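PDB 5HX0: sialidase domain-containing protein from Dyadobacter fermentans, which is of unknown function but has a beta-propeller fold with a BNR repeat-like domain related to non-viral sialidases, consistent with a role in binding or processing glycans. Local coordinates for residues A[164-169]-A[197-202]. Numbering follows the deposited sequence.
Sequences GAVFLG and YTAMGE
The methyl group of Ala199 is wedged between two branched side chains of the facing strand, a close-packed, buried part of the contact. Ala199 CB lies 3.5 Å from Val166 CG1 and 3.7 Å from Leu168 CD2. Val166 presents this branch because CG1 stands anti to the backbone N (chi1 -179°), which carries it alongside the methyl. Between Val166 and Leu168 in the strand, the carbonyl of Phe167 meets the loop backbone: its O accepts a weak, bent hydrogen bond from Ala199 N (3.3 Å, 129° at the hydrogen) and a CA-H...O contact from Thr198. A water donates to both Phe167 O (2.9 Å) and Tyr197 O (2.7 Å), bridging the two carbonyls. Thr198 CG2 rests 3.4 Å from Leu168 O, while its OG1 turns back into the loop. That oxygen accepts from Met200 N (3.0 Å), forming an ST turn, and from Glu202 N, just past the type I turn that Gly201 N closes onto Thr198 O.

The side towards Met200 is less enclosed: this selenomethionine is partly exposed. Its chain bends at chi3 (-105°) and crosses Leu168 at a slant, touching CD2 mainly through CE at 3.7 Å; Phe84 of the second subunit also packs on Met200. On the strand face opposite Leu168, the Phe167 ring meets Trp144 and Tyr207, near a tetraethylene glycol probably from the crystallisation liquor. The turn, part of the long connection between strands 183-186 and 213-214, thus packs against the start of strand 165-175, which pairs antiparallel with strand 137-145, whose Ala145 touches both Leu168 and Ala199.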
loop_
_atom_site.group_PDB
_atom_site.type_symbol
_atom_site.label_atom_id
_atom_site.label_comp_id
_atom_site.label_asym_id
_atom_site.label_seq_id
_atom_site.Cartn_x
_atom_site.Cartn_y
_atom_site.Cartn_z
ATOM N N GLY A 164 -12.158 15.331 -5.534
ATOM C CA GLY A 164 -12.121 14.460 -6.688
ATOM C C GLY A 164 -12.177 12.983 -6.366
ATOM O O GLY A 164 -12.102 12.170 -7.285
ATOM N N ALA A 165 -12.340 12.618 -5.099
ATOM C CA ALA A 165 -12.393 11.232 -4.660
ATOM C C ALA A 165 -13.806 10.874 -4.202
ATOM O O ALA A 165 -14.570 11.737 -3.767
ATOM C CB ALA A 165 -11.397 10.992 -3.518
ATOM N N VAL A 166 -14.148 9.591 -4.306
ATOM C CA VAL A 166 -15.470 9.091 -3.941
ATOM C C VAL A 166 -15.340 8.254 -2.676
ATOM O O VAL A 166 -14.534 7.317 -2.616
ATOM C CB VAL A 166 -16.107 8.282 -5.083
ATOM C CG1 VAL A 166 -17.501 7.791 -4.681
ATOM C CG2 VAL A 166 -16.172 9.133 -6.346
ATOM N N PHE A 167 -16.156 8.581 -1.682
ATOM C CA PHE A 167 -16.033 8.014 -0.344
ATOM C C PHE A 167 -16.295 6.506 -0.345
ATOM O O PHE A 167 -17.213 6.016 -1.015
ATOM C CB PHE A 167 -17.023 8.740 0.574
ATOM C CG PHE A 167 -16.783 8.525 2.045
ATOM C CD1 PHE A 167 -15.509 8.439 2.542
ATOM C CD2 PHE A 167 -17.854 8.468 2.931
ATOM C CE1 PHE A 167 -15.293 8.250 3.916
ATOM C CE2 PHE A 167 -17.656 8.280 4.286
ATOM C CZ PHE A 167 -16.370 8.169 4.777
ATOM N N LEU A 168 -15.486 5.754 0.408
ATOM C CA LEU A 168 -15.732 4.314 0.550
ATOM C C LEU A 168 -16.314 3.918 1.898
ATOM O O LEU A 168 -16.723 2.756 2.059
ATOM C CB LEU A 168 -14.442 3.508 0.341
ATOM C CG LEU A 168 -13.790 3.551 -1.037
ATOM C CD1 LEU A 168 -12.373 2.945 -0.955
ATOM C CD2 LEU A 168 -14.669 2.790 -2.038
ATOM N N GLY A 169 -16.324 4.816 2.872
ATOM C CA GLY A 169 -16.783 4.412 4.184
ATOM C C GLY A 169 -15.781 3.506 4.886
ATOM O O GLY A 169 -14.616 3.389 4.497
ATOM N N TYR A 197 -23.974 5.529 -0.985
ATOM C CA TYR A 197 -23.348 4.316 -1.491
ATOM C C TYR A 197 -21.849 4.547 -1.644
ATOM O O TYR A 197 -21.406 5.671 -1.893
ATOM C CB TYR A 197 -23.949 3.908 -2.847
ATOM C CG TYR A 197 -25.404 3.499 -2.731
ATOM C CD1 TYR A 197 -25.747 2.190 -2.409
ATOM C CD2 TYR A 197 -26.422 4.422 -2.909
ATOM C CE1 TYR A 197 -27.070 1.800 -2.269
ATOM C CE2 TYR A 197 -27.762 4.042 -2.775
ATOM C CZ TYR A 197 -28.072 2.728 -2.456
ATOM O OH TYR A 197 -29.384 2.325 -2.320
ATOM N N THR A 198 -21.068 3.470 -1.506
ATOM C CA THR A 198 -19.627 3.556 -1.736
ATOM C C THR A 198 -19.315 3.740 -3.222
ATOM O O THR A 198 -20.167 3.576 -4.091
ATOM C CB THR A 198 -18.903 2.292 -1.273
ATOM O OG1 THR A 198 -19.156 1.231 -2.209
ATOM C CG2 THR A 198 -19.341 1.863 0.127
ATOM N N ALA A 199 -18.036 4.006 -3.514
ATOM C CA ALA A 199 -17.617 4.107 -4.906
ATOM C C ALA A 199 -17.790 2.801 -5.675
ATOM O O ALA A 199 -17.643 2.793 -6.903
ATOM C CB ALA A 199 -16.162 4.546 -4.984
HETATM N N MSE A 200 -18.098 1.702 -5.000
HETATM C CA MSE A 200 -18.227 0.442 -5.705
HETATM C C MSE A 200 -19.653 -0.041 -5.648
HETATM O O MSE A 200 -19.931 -1.203 -5.925
HETATM C CB MSE A 200 -17.248 -0.578 -5.114
HETATM C CG MSE A 200 -15.871 0.070 -4.884
HETATM SE SE MSE A 200 -14.416 -1.216 -4.548
HETATM C CE MSE A 200 -14.295 -0.887 -2.637
ATOM N N GLY A 201 -20.557 0.856 -5.259
ATOM C CA GLY A 201 -21.979 0.583 -5.312
ATOM C C GLY A 201 -22.575 -0.118 -4.113
ATOM O O GLY A 201 -23.748 -0.501 -4.171
ATOM N N GLU A 202 -21.821 -0.307 -3.036
ATOM C CA GLU A 202 -22.360 -0.937 -1.842
ATOM C C GLU A 202 -22.987 0.127 -0.948
ATOM O O GLU A 202 -22.619 1.302 -1.007
ATOM C CB GLU A 202 -21.258 -1.671 -1.075
ATOM C CG GLU A 202 -20.391 -2.582 -1.937
ATOM C CD GLU A 202 -20.951 -3.992 -2.040
ATOM O OE1 GLU A 202 -21.444 -4.513 -1.013
ATOM O OE2 GLU A 202 -20.905 -4.578 -3.148
HETATM O O HOH W 1 -19.585 7.601 -1.521
#